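N-acetylglucosamine-specific lectin (Saxidomus purpuratus, PDB 6A7T) binds N-acetylglucosamine, apparently independently of calcium, through a C-type lectin fold that nevertheless carries a calcium ion. Local coordinates at residues S29-F34 with C38-E43; T44-G47 with T53-E56; E49-F54 with G148-E153; G91-D94 with E99-W102; Y127-Y130 with V134-W137. One frame throughout, in Å; residues are numbered along the deposited sequence.

Interaction 1 (S29-F34 with C38-E43); sequences SGWEWF and CYLFDE
Trp31, Tyr39 and Cys38 bury the most surface where 29-34 pairs with 38-43 in an antiparallel hairpin. Leu40 lies over one face of the Trp31 indole: its CB stands 3.5 Å from the centroid of the six-membered ring, almost on the ring normal, a close CH-pi contact. Trp31 CG is anti to the carbonyl carbon (chi1 -63°), which lays the indole against the neighbouring strand, with Trp31 CE3 3.9 Å from Cys38 CB. Beyond this, Cys38 SG lies at the edge of the Trp33 ring, 4.1 Å from CD1, while its disulfide to Cys27 ties the strand to the N-terminal segment.

Glu32 and Tyr39 form the hydrogen-bonded pair, with Glu32 N to Tyr39 O and Tyr39 N to Glu32 O both at 2.8 Å. The Tyr39 ring turns its edge to the carbonyl oxygens of Glu32 and Phe34, and its CE1 is 3.9 Å from Phe34 CB. A water donates to both Phe34 O and Tyr39 OH; the phenol also bonds Glu70, a calcium ligand. At the other end, a second water accepts from Phe41 N and donates to Gly30 O, continuing the pairing where the strands separate.

The chemistry thus divides by side chain: Trp31 contributes apolar cover, whereas Tyr39 combines ring packing with a polar end that probably helps position the calcium-binding Glu70.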
# COMPACT_ATOMS: atom_id res chain seq x y z
N SER A 29 -0.90 -16.81 3.24
CA SER A 29 -1.94 -17.12 4.20
C SER A 29 -1.53 -16.62 5.59
O SER A 29 -0.45 -16.87 6.02
CB SER A 29 -2.17 -18.63 4.22
OG SER A 29 -3.20 -18.95 5.15
N GLY A 30 -2.44 -15.97 6.29
CA GLY A 30 -2.14 -15.44 7.60
C GLY A 30 -1.53 -14.04 7.61
O GLY A 30 -1.35 -13.48 8.68
N TRP A 31 -1.11 -13.52 6.45
CA TRP A 31 -0.60 -12.15 6.33
C TRP A 31 -1.72 -11.21 5.91
O TRP A 31 -2.71 -11.66 5.34
CB TRP A 31 0.55 -12.10 5.34
CG TRP A 31 1.76 -12.91 5.69
CD1 TRP A 31 1.85 -14.25 5.95
CD2 TRP A 31 3.11 -12.42 5.75
NE1 TRP A 31 3.15 -14.63 6.15
CE2 TRP A 31 3.94 -13.52 6.05
CE3 TRP A 31 3.68 -11.15 5.61
CZ2 TRP A 31 5.30 -13.39 6.23
CZ3 TRP A 31 5.03 -11.01 5.84
CH2 TRP A 31 5.84 -12.13 6.10
N GLU A 32 -1.56 -9.93 6.22
CA GLU A 32 -2.52 -8.87 5.88
C GLU A 32 -1.85 -7.81 5.02
O GLU A 32 -0.74 -7.46 5.24
CB GLU A 32 -2.96 -8.11 7.13
CG GLU A 32 -3.89 -8.89 8.00
CD GLU A 32 -4.46 -7.89 9.01
OE1 GLU A 32 -4.36 -8.16 10.22
OE2 GLU A 32 -4.98 -6.82 8.54
N TRP A 33 -2.60 -7.25 4.07
CA TRP A 33 -2.11 -6.19 3.18
C TRP A 33 -2.52 -4.80 3.68
O TRP A 33 -3.66 -4.60 4.10
CB TRP A 33 -2.67 -6.41 1.78
CG TRP A 33 -2.09 -5.52 0.73
CD1 TRP A 33 -1.01 -5.81 -0.04
CD2 TRP A 33 -2.54 -4.21 0.31
NE1 TRP A 33 -0.79 -4.80 -0.93
CE2 TRP A 33 -1.71 -3.81 -0.75
CE3 TRP A 33 -3.60 -3.37 0.68
CZ2 TRP A 33 -1.82 -2.59 -1.40
CZ3 TRP A 33 -3.74 -2.16 0.01
CH2 TRP A 33 -2.85 -1.77 -0.99
N PHE A 34 -1.59 -3.88 3.57
CA PHE A 34 -1.86 -2.47 3.77
C PHE A 34 -0.79 -1.66 3.06
O PHE A 34 0.38 -1.91 3.22
CB PHE A 34 -1.89 -2.14 5.27
CG PHE A 34 -2.03 -0.66 5.51
CD1 PHE A 34 -3.27 -0.06 5.38
CD2 PHE A 34 -0.92 0.13 5.73
CE1 PHE A 34 -3.39 1.31 5.53
CE2 PHE A 34 -1.05 1.49 5.92
CZ PHE A 34 -2.29 2.07 5.81
N CYS A 38 2.73 -6.47 2.72
CA CYS A 38 2.11 -7.56 3.48
C CYS A 38 2.76 -7.64 4.87
O CYS A 38 3.95 -7.49 5.03
CB CYS A 38 2.24 -8.88 2.75
SG CYS A 38 1.38 -8.91 1.16
N TYR A 39 1.92 -7.88 5.87
CA TYR A 39 2.32 -7.93 7.27
C TYR A 39 1.93 -9.26 7.91
O TYR A 39 0.80 -9.75 7.74
CB TYR A 39 1.63 -6.83 8.05
CG TYR A 39 1.93 -5.43 7.56
CD1 TYR A 39 1.29 -4.91 6.44
CD2 TYR A 39 2.85 -4.63 8.21
CE1 TYR A 39 1.59 -3.64 5.96
CE2 TYR A 39 3.08 -3.33 7.81
CZ TYR A 39 2.50 -2.85 6.64
OH TYR A 39 2.78 -1.56 6.28
N LEU A 40 2.84 -9.72 8.80
CA LEU A 40 2.58 -10.89 9.64
C LEU A 40 2.68 -10.45 11.10
O LEU A 40 3.75 -10.00 11.52
CB LEU A 40 3.64 -11.95 9.34
CG LEU A 40 3.51 -13.25 10.18
CD1 LEU A 40 2.22 -13.96 9.88
CD2 LEU A 40 4.68 -14.17 9.93
N PHE A 41 1.58 -10.60 11.84
CA PHE A 41 1.53 -10.38 13.26
C PHE A 41 1.77 -11.73 13.93
O PHE A 41 0.83 -12.51 14.11
CB PHE A 41 0.20 -9.70 13.62
CG PHE A 41 0.04 -8.34 12.99
CD1 PHE A 41 -0.41 -8.21 11.68
CD2 PHE A 41 0.28 -7.17 13.71
CE1 PHE A 41 -0.59 -6.96 11.10
CE2 PHE A 41 0.13 -5.92 13.12
CZ PHE A 41 -0.32 -5.82 11.82
N ASP A 42 3.05 -12.04 14.10
CA ASP A 42 3.43 -13.39 14.50
C ASP A 42 3.38 -13.51 16.03
O ASP A 42 3.98 -12.71 16.74
CB ASP A 42 4.78 -13.78 13.95
CG ASP A 42 4.97 -15.30 14.02
OD1 ASP A 42 4.41 -16.03 13.16
OD2 ASP A 42 5.58 -15.76 14.97
N GLU A 43 2.71 -14.56 16.51
CA GLU A 43 2.42 -14.68 17.93
C GLU A 43 3.41 -15.60 18.64
O GLU A 43 3.27 -15.82 19.87
CB GLU A 43 0.99 -15.14 18.08
CG GLU A 43 0.03 -14.08 17.57
CD GLU A 43 -1.41 -14.33 17.93
OE1 GLU A 43 -1.73 -15.52 18.21
OE2 GLU A 43 -2.18 -13.35 17.94
O HOH W 1 -0.85 -11.58 10.53
O HOH W 2 2.85 -0.13 3.88

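Interaction 2 (T44-G47 with T53-E56); sequences TERG and TFCE
Arg46 reaches from strand 45-46 to the side of helix 48-57, where its guanidinium lies flat on the ring of Phe54. The side chain leaves CB with CG anti to the carbonyl carbon (chi1 -48°) and then runs extended from CG to NE, which carries the charged group out to the helix. CD is the first atom to meet the partner, 3.9 Å from Phe54 CB. NE follows at 3.7 Å from Phe54 CG, above the root of the ring. CZ settles 3.6 Å from the ring centroid and close to its normal, the geometry of a cation-pi contact, with the two planes only 9° apart. NH2 travels furthest over the ring and lies above its centre, 3.4 Å from Phe54 CE1, whereas NH1 lies nearer the rim, 3.6 Å from Phe54 CD2.

The opposite face of the guanidinium is met by Thr44 CB, offset toward the rim, so the flat group is held between a threonine of its own segment and the phenyl ring. NH1 also makes a salt bridge to Asp42, which probably helps fix the rotation of the group and would partly balance its charge.

This surface stack joins the short strand to the helix that follows it directly, with Gly47 as the helix N-cap. Phe54 also packs on Leu40 and Asp42 of strand 37-43 and on Cys152 of strand 148-154.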
# COMPACT_ATOMS: atom_id res chain seq x y z
N THR A 44 4.37 -16.14 17.92
CA THR A 44 5.44 -16.92 18.56
C THR A 44 6.37 -15.95 19.31
O THR A 44 6.76 -14.93 18.78
CB THR A 44 6.28 -17.75 17.59
OG1 THR A 44 5.44 -18.75 17.02
CG2 THR A 44 7.46 -18.42 18.24
N GLU A 45 6.67 -16.26 20.56
CA GLU A 45 7.42 -15.32 21.40
C GLU A 45 8.92 -15.60 21.28
O GLU A 45 9.37 -16.76 21.44
CB GLU A 45 6.99 -15.49 22.86
CG GLU A 45 5.57 -15.05 23.10
CD GLU A 45 5.14 -15.20 24.54
OE1 GLU A 45 5.18 -16.35 25.04
OE2 GLU A 45 4.78 -14.19 25.14
N ARG A 46 9.65 -14.57 20.83
CA ARG A 46 11.09 -14.63 20.54
C ARG A 46 11.73 -13.32 21.03
O ARG A 46 11.07 -12.29 21.10
CB ARG A 46 11.36 -14.73 19.04
CG ARG A 46 10.57 -15.78 18.26
CD ARG A 46 10.84 -15.62 16.77
NE ARG A 46 10.09 -16.56 15.95
CZ ARG A 46 8.84 -16.35 15.55
NH1 ARG A 46 8.23 -15.24 15.87
NH2 ARG A 46 8.22 -17.25 14.81
N GLY A 47 13.03 -13.37 21.37
CA GLY A 47 13.79 -12.20 21.64
C GLY A 47 13.85 -11.33 20.41
O GLY A 47 13.47 -11.77 19.34
N THR A 53 15.71 -12.10 12.86
CA THR A 53 16.09 -13.29 12.11
C THR A 53 14.88 -13.97 11.50
O THR A 53 14.88 -14.40 10.31
CB THR A 53 16.88 -14.25 13.02
OG1 THR A 53 18.06 -13.52 13.33
CG2 THR A 53 17.23 -15.53 12.30
N PHE A 54 13.82 -14.10 12.28
CA PHE A 54 12.65 -14.78 11.85
C PHE A 54 12.00 -14.04 10.69
O PHE A 54 11.69 -14.65 9.69
CB PHE A 54 11.63 -14.95 12.98
CG PHE A 54 10.32 -15.45 12.47
CD1 PHE A 54 10.21 -16.74 11.97
CD2 PHE A 54 9.21 -14.62 12.42
CE1 PHE A 54 9.01 -17.20 11.46
CE2 PHE A 54 8.00 -15.09 11.90
CZ PHE A 54 7.90 -16.38 11.45
N CYS A 55 11.85 -12.72 10.81
CA CYS A 55 11.26 -11.98 9.70
C CYS A 55 12.11 -12.17 8.44
O CYS A 55 11.55 -12.32 7.37
CB CYS A 55 11.06 -10.52 10.06
SG CYS A 55 9.80 -10.27 11.32
N GLU A 56 13.46 -12.13 8.56
CA GLU A 56 14.37 -12.35 7.42
C GLU A 56 14.09 -13.71 6.78
O GLU A 56 14.07 -13.81 5.52
CB GLU A 56 15.82 -12.26 7.89
CG GLU A 56 16.24 -10.82 8.22
CD GLU A 56 17.54 -10.67 9.02
OE1 GLU A 56 18.22 -11.69 9.29
OE2 GLU A 56 17.86 -9.54 9.36

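Interaction 3 (E49-F54 with G148-E153); sequences EDSKTF and GPSICE. With CA (calcium ion), chain C.
In this C-type lectin domain, helix 48-57 packs against strand 148-154, and residues 49-54 and 148-153 make the buried seam between them. The axes of the two segments pass 8.9 Å apart, their directions differing by 34°. The two backbones come nearest at Ser51 and Ser150, whose CB atoms are 3.7 Å apart.

A water bridges the serines and the strand backbone. It donates to Ser51 OG at 2.8 Å and to Gly148 O at 2.9 Å, and it is also hydrogen-bonded to Ser150 OG at 2.8 Å. Ser150 OG is placed between its own backbone N and carbonyl carbon (chi1 62°), from where it reaches this water. Ser51 OG has a second bond, to Gly47 O one turn back in the helix.

Further along, Cys152 SG approaches the Phe54 ring obliquely, 4.1 Å from CD2 and 5.0 Å from the centroid, a sulfur-aromatic contact. The same sulfur forms the disulfide with Cys55, so helix and strand are also joined covalently. The next residue, Glu153, extends away from the helix and grips calcium with both carboxylate oxygens; two waters, the backbone O of Thr64, and Glu66 and Glu70 complete the site.

The interface therefore combines a water that links two hydroxyls and a carbonyl with sulfur packing and a disulfide, and the strand they fix to the helix is the one that presents a calcium ligand.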
# COMPACT_ATOMS: atom_id res chain seq x y z
N GLU A 49 16.33 -9.90 18.64
CA GLU A 49 17.24 -10.38 17.61
C GLU A 49 16.66 -11.64 16.92
O GLU A 49 16.78 -11.75 15.70
CB GLU A 49 18.61 -10.71 18.18
CG GLU A 49 19.41 -9.48 18.49
CD GLU A 49 19.92 -8.69 17.29
OE1 GLU A 49 19.84 -9.19 16.16
OE2 GLU A 49 20.48 -7.60 17.54
N ASP A 50 16.13 -12.60 17.68
CA ASP A 50 15.54 -13.78 17.04
C ASP A 50 14.30 -13.44 16.20
O ASP A 50 14.05 -14.11 15.20
CB ASP A 50 15.22 -14.89 18.02
CG ASP A 50 16.48 -15.58 18.53
OD1 ASP A 50 17.55 -15.42 17.90
OD2 ASP A 50 16.35 -16.33 19.54
N SER A 51 13.58 -12.39 16.60
CA SER A 51 12.44 -11.89 15.78
C SER A 51 12.97 -11.30 14.47
O SER A 51 12.33 -11.49 13.42
CB SER A 51 11.60 -10.87 16.54
OG SER A 51 11.09 -11.44 17.75
N LYS A 52 14.05 -10.53 14.54
CA LYS A 52 14.65 -9.96 13.33
C LYS A 52 15.03 -11.08 12.35
O LYS A 52 14.70 -11.01 11.16
CB LYS A 52 15.85 -9.11 13.72
CG LYS A 52 16.57 -8.38 12.59
CD LYS A 52 17.68 -7.54 13.14
CE LYS A 52 18.28 -6.67 12.08
NZ LYS A 52 19.09 -7.49 11.17
N THR A 53 15.71 -12.10 12.86
CA THR A 53 16.09 -13.29 12.11
C THR A 53 14.88 -13.97 11.50
O THR A 53 14.88 -14.40 10.31
CB THR A 53 16.88 -14.25 13.02
OG1 THR A 53 18.06 -13.52 13.33
CG2 THR A 53 17.23 -15.53 12.30
N PHE A 54 13.82 -14.10 12.28
CA PHE A 54 12.65 -14.78 11.85
C PHE A 54 12.00 -14.04 10.69
O PHE A 54 11.69 -14.65 9.69
CB PHE A 54 11.63 -14.95 12.98
CG PHE A 54 10.32 -15.45 12.47
CD1 PHE A 54 10.21 -16.74 11.97
CD2 PHE A 54 9.21 -14.62 12.42
CE1 PHE A 54 9.01 -17.20 11.46
CE2 PHE A 54 8.00 -15.09 11.90
CZ PHE A 54 7.90 -16.38 11.45
N GLY A 148 8.86 -11.96 22.97
CA GLY A 148 7.54 -11.50 22.68
C GLY A 148 7.18 -11.76 21.22
O GLY A 148 8.04 -12.19 20.43
N PRO A 149 5.92 -11.47 20.84
CA PRO A 149 5.47 -11.61 19.45
C PRO A 149 6.14 -10.47 18.67
O PRO A 149 6.73 -9.57 19.25
CB PRO A 149 3.93 -11.50 19.58
CG PRO A 149 3.76 -10.52 20.69
CD PRO A 149 4.87 -10.85 21.68
N SER A 150 5.95 -10.48 17.37
CA SER A 150 6.65 -9.50 16.50
C SER A 150 5.81 -9.28 15.25
O SER A 150 4.86 -10.02 15.01
CB SER A 150 8.04 -9.96 16.17
OG SER A 150 8.08 -11.18 15.43
N ILE A 151 6.17 -8.24 14.53
CA ILE A 151 5.46 -7.84 13.28
C ILE A 151 6.46 -7.79 12.13
O ILE A 151 7.42 -7.04 12.19
CB ILE A 151 4.72 -6.51 13.44
CG1 ILE A 151 3.79 -6.53 14.65
CG2 ILE A 151 3.94 -6.18 12.18
CD1 ILE A 151 3.34 -5.19 15.17
N CYS A 152 6.23 -8.62 11.11
CA CYS A 152 7.09 -8.65 9.92
C CYS A 152 6.38 -7.88 8.78
O CYS A 152 5.15 -7.86 8.74
CB CYS A 152 7.37 -10.03 9.37
SG CYS A 152 8.07 -11.19 10.57
N GLU A 153 7.17 -7.18 7.97
CA GLU A 153 6.67 -6.43 6.81
C GLU A 153 7.44 -6.90 5.57
O GLU A 153 8.64 -6.98 5.62
CB GLU A 153 6.83 -4.94 7.08
CG GLU A 153 6.32 -4.04 5.95
CD GLU A 153 6.54 -2.54 6.12
OE1 GLU A 153 7.35 -2.11 7.00
OE2 GLU A 153 5.95 -1.80 5.32
CA CA C . 6.70 0.32 6.58
O HOH W 3 8.66 -12.84 17.65
O HOH W 4 5.67 1.26 4.53
O HOH W 5 8.55 -0.04 4.96

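Interaction 4 (G91-D94 with E99-W102); sequences GSWD and EYRW
Ser92 and Arg101 pair through two backbone hydrogen bonds, Ser92 N to Arg101 O and Arg101 N to Ser92 O, each 3.0 Å long; the second is nearly straight at 176°. Asp94 N bonds Glu99 O at 2.9 Å, and the return bond from Glu99 N to Asp94 O is weak. A water hydrogen-bonded to Ser92 OG donates to Arg101 O, giving that carbonyl a further partner.

The aromatic contacts lie on the face of the hairpin that carries Trp93 and Tyr100, opposite that of Ser92 and Arg101. Trp93, its CG anti to the backbone N (chi1 -177°), swings its indole across to the neighbouring strand and turns an edge to the face of Tyr100. CE3 of Trp93 stands 3.7 Å from Tyr100 CE2, and the planes are 80° apart, a T-shaped pair. One face of the same indole covers the backbone of Glu99, with CZ3 of Trp93 3.5 Å from Glu99 CA.

These strands, 86-94 and 99-102, form a beta hairpin at one margin of the second antiparallel sheet of the C-type lectin fold, and strand 124-130 flanks 86-94 on its other side. The Tyr100 hydroxyl bonds Ala120 O, and its ring meets Trp113 edge to face.

Apolar packing continues at Gly91, whose CA lies 3.8 Å from Trp102 CE3. On the Ser92 face, Asp94 CB touches Arg101 CG.

Charge pairing on that face runs along one strand: Arg101 NH1 forms a salt bridge with Glu99 OE2, which lies in the guanidinium plane, while Arg101 NE bonds Gly105 O.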
# COMPACT_ATOMS: atom_id res chain seq x y z
N GLY A 91 12.92 -1.35 14.85
CA GLY A 91 13.73 -0.17 15.24
C GLY A 91 14.60 -0.48 16.42
O GLY A 91 14.32 -1.31 17.27
N SER A 92 15.75 0.19 16.48
CA SER A 92 16.74 -0.11 17.47
C SER A 92 17.78 1.02 17.43
O SER A 92 17.84 1.80 16.54
CB SER A 92 17.43 -1.46 17.27
OG SER A 92 18.23 -1.44 16.11
N TRP A 93 18.61 0.99 18.45
CA TRP A 93 19.68 1.93 18.65
C TRP A 93 20.76 1.70 17.61
O TRP A 93 21.28 0.60 17.48
CB TRP A 93 20.26 1.79 20.05
CG TRP A 93 21.33 2.80 20.34
CD1 TRP A 93 22.69 2.62 20.31
CD2 TRP A 93 21.11 4.16 20.73
NE1 TRP A 93 23.32 3.79 20.64
CE2 TRP A 93 22.38 4.75 20.91
CE3 TRP A 93 19.97 4.91 20.95
CZ2 TRP A 93 22.52 6.08 21.31
CZ3 TRP A 93 20.10 6.23 21.32
CH2 TRP A 93 21.36 6.79 21.51
N ASP A 94 21.08 2.77 16.92
CA ASP A 94 22.18 2.78 15.95
C ASP A 94 23.35 3.52 16.61
O ASP A 94 23.21 4.72 16.88
CB ASP A 94 21.80 3.50 14.68
CG ASP A 94 22.81 3.47 13.56
OD1 ASP A 94 23.86 4.15 13.66
OD2 ASP A 94 22.52 2.71 12.57
N GLU A 99 21.34 7.26 17.93
CA GLU A 99 19.95 7.44 18.09
C GLU A 99 19.22 6.20 17.61
O GLU A 99 19.80 5.39 16.98
CB GLU A 99 19.46 8.63 17.27
CG GLU A 99 19.56 8.51 15.79
CD GLU A 99 19.36 9.83 15.07
OE1 GLU A 99 19.40 10.87 15.77
OE2 GLU A 99 19.10 9.83 13.86
N TYR A 100 17.92 6.16 17.85
CA TYR A 100 17.10 5.11 17.29
C TYR A 100 16.90 5.33 15.78
O TYR A 100 16.60 6.42 15.25
CB TYR A 100 15.79 4.98 18.11
CG TYR A 100 16.00 4.45 19.50
CD1 TYR A 100 16.01 3.09 19.77
CD2 TYR A 100 16.18 5.31 20.59
CE1 TYR A 100 16.22 2.58 21.03
CE2 TYR A 100 16.40 4.82 21.86
CZ TYR A 100 16.47 3.45 22.09
OH TYR A 100 16.73 2.89 23.29
N ARG A 101 17.03 4.23 15.03
CA ARG A 101 16.85 4.15 13.60
C ARG A 101 16.04 2.87 13.26
O ARG A 101 16.08 1.90 14.00
CB ARG A 101 18.20 4.07 12.88
CG ARG A 101 19.16 5.21 13.18
CD ARG A 101 18.72 6.53 12.61
NE ARG A 101 18.87 6.61 11.17
CZ ARG A 101 19.34 7.68 10.50
NH1 ARG A 101 19.55 8.80 11.16
NH2 ARG A 101 19.58 7.59 9.20
N TRP A 102 15.35 2.92 12.15
CA TRP A 102 14.74 1.72 11.60
C TRP A 102 15.85 0.79 11.14
O TRP A 102 16.94 1.22 10.83
CB TRP A 102 13.78 2.03 10.46
CG TRP A 102 12.63 2.88 10.91
CD1 TRP A 102 12.30 4.12 10.45
CD2 TRP A 102 11.64 2.55 11.89
NE1 TRP A 102 11.17 4.60 11.07
CE2 TRP A 102 10.77 3.66 11.98
CE3 TRP A 102 11.43 1.44 12.73
CZ2 TRP A 102 9.69 3.66 12.85
CZ3 TRP A 102 10.39 1.47 13.62
CH2 TRP A 102 9.54 2.59 13.69
O HOH W 6 18.49 0.28 13.78

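Interaction 5 (Y127-Y130 with V134-W137); sequences YLNY and VWQW
Tyr127 presents the face of its ring to the edge of Trp137 in the beta hairpin of strands 124-130 and 136-140, which carries a G1 beta bulge: Trp135 and Gln136 both lie opposite Leu128. The two side chains run side by side in the same direction, yet their planes stand at 85°, a T-shaped pair with the Tyr127 centroid 4.6 Å from that of the five-membered ring of Trp137. The pyrrole edge of Trp137 points into the ring, CD1 over its centre. The Tyr127 hydroxyl bonds Asp71 of helix 68-78, and Trp137 meets Trp102 and Trp113 edge to face.

Trp135 and Asn129 are arranged differently. The amide of Asn129 stacks on the indole with planes 23° apart, and its CB lies over the six-membered ring, 3.5 Å from the centroid. The left-handed backbone of Trp135 (phi 53°) belongs to the bulge, and its side chain returns against Asn129, turning an edge toward Tyr127 CB.

Backbone bonds hold the strands at Leu128 and Gln136: Leu128 N to Gln136 O at 2.8 Å, and a longer return bond from Gln136 N to Leu128 O. Near the turn, Val134 N donates to Gln136 OE1 over 3.3 Å.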
# COMPACT_ATOMS: atom_id res chain seq x y z
N TYR A 127 5.88 -1.87 20.00
CA TYR A 127 4.58 -1.27 20.40
C TYR A 127 4.30 -1.86 21.77
O TYR A 127 4.38 -3.05 21.94
CB TYR A 127 3.45 -1.64 19.43
CG TYR A 127 3.36 -0.74 18.23
CD1 TYR A 127 2.59 0.41 18.21
CD2 TYR A 127 4.06 -1.06 17.07
CE1 TYR A 127 2.52 1.22 17.09
CE2 TYR A 127 4.05 -0.22 15.97
CZ TYR A 127 3.26 0.92 15.95
OH TYR A 127 3.25 1.74 14.85
N LEU A 128 3.88 -1.01 22.72
CA LEU A 128 3.53 -1.45 24.05
C LEU A 128 2.17 -0.87 24.43
O LEU A 128 1.88 0.26 24.03
CB LEU A 128 4.59 -0.88 25.01
CG LEU A 128 4.38 -1.09 26.50
CD1 LEU A 128 4.38 -2.55 26.92
CD2 LEU A 128 5.40 -0.29 27.31
N ASN A 129 1.42 -1.67 25.19
CA ASN A 129 0.17 -1.22 25.82
C ASN A 129 0.30 -1.42 27.32
O ASN A 129 0.09 -2.52 27.84
CB ASN A 129 -1.00 -1.99 25.24
CG ASN A 129 -2.32 -1.50 25.77
OD1 ASN A 129 -2.52 -0.30 25.93
ND2 ASN A 129 -3.20 -2.45 26.01
N TYR A 130 0.71 -0.36 28.01
CA TYR A 130 0.89 -0.44 29.45
C TYR A 130 0.90 0.98 30.04
O TYR A 130 1.66 1.86 29.65
CB TYR A 130 2.15 -1.22 29.83
CG TYR A 130 2.32 -1.41 31.32
CD1 TYR A 130 1.36 -2.06 32.07
CD2 TYR A 130 3.42 -0.88 31.98
CE1 TYR A 130 1.49 -2.20 33.44
CE2 TYR A 130 3.57 -1.02 33.35
CZ TYR A 130 2.60 -1.67 34.09
OH TYR A 130 2.74 -1.81 35.45
N VAL A 134 -0.17 3.77 25.13
CA VAL A 134 -1.38 3.14 24.59
C VAL A 134 -1.13 2.70 23.14
O VAL A 134 -1.48 3.43 22.21
CB VAL A 134 -2.58 4.10 24.70
CG1 VAL A 134 -3.89 3.45 24.30
CG2 VAL A 134 -2.67 4.66 26.10
N TRP A 135 -0.53 1.51 22.97
CA TRP A 135 -0.16 1.03 21.66
C TRP A 135 0.70 2.08 20.94
O TRP A 135 0.41 2.55 19.87
CB TRP A 135 -1.37 0.54 20.86
CG TRP A 135 -1.95 -0.72 21.41
CD1 TRP A 135 -3.25 -0.90 21.81
CD2 TRP A 135 -1.28 -1.96 21.67
NE1 TRP A 135 -3.43 -2.18 22.24
CE2 TRP A 135 -2.25 -2.85 22.19
CE3 TRP A 135 0.03 -2.43 21.49
CZ2 TRP A 135 -1.95 -4.18 22.50
CZ3 TRP A 135 0.33 -3.73 21.83
CH2 TRP A 135 -0.64 -4.58 22.38
N GLN A 136 1.81 2.43 21.60
CA GLN A 136 2.81 3.37 21.09
C GLN A 136 4.18 2.73 21.34
O GLN A 136 4.31 1.73 22.08
CB GLN A 136 2.66 4.72 21.81
CG GLN A 136 1.39 5.47 21.42
CD GLN A 136 1.14 6.60 22.38
OE1 GLN A 136 1.03 6.43 23.60
NE2 GLN A 136 1.14 7.78 21.83
N TRP A 137 5.22 3.37 20.82
CA TRP A 137 6.54 2.73 20.89
C TRP A 137 7.20 2.91 22.27
O TRP A 137 7.03 3.95 22.91
CB TRP A 137 7.47 3.23 19.78
CG TRP A 137 6.91 3.31 18.42
CD1 TRP A 137 5.97 2.50 17.85
CD2 TRP A 137 7.34 4.21 17.40
NE1 TRP A 137 5.74 2.89 16.59
CE2 TRP A 137 6.56 3.95 16.28
CE3 TRP A 137 8.26 5.26 17.35
CZ2 TRP A 137 6.68 4.65 15.09
CZ3 TRP A 137 8.34 5.99 16.19
CH2 TRP A 137 7.61 5.67 15.06

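Overall arrangement
Interactions 1, 4 and 5 are antiparallel hairpins, each partly buried. Interaction 1 lies in the sheet that includes strand 148-154, while 4 and 5 occupy opposite margins of the other sheet and touch through Trp102 and Trp137. Interaction 3 is the buried contact and lacks direct hydrogen bonds between its segments, relying on a bridging water and sulfur packing; interaction 2, at the surface about 3 Å away between centres, uses a cation-pi stack. Both use helix 48-57 and share Phe54, which also touches Leu40 and Asp42 of interaction 1. Interactions 1 and 3 are joined through neighbouring strands 37-43 and 148-154, with Tyr39 and Glu153 close to calcium, whereas interaction 5 approaches the sugar-binding residue Asn138.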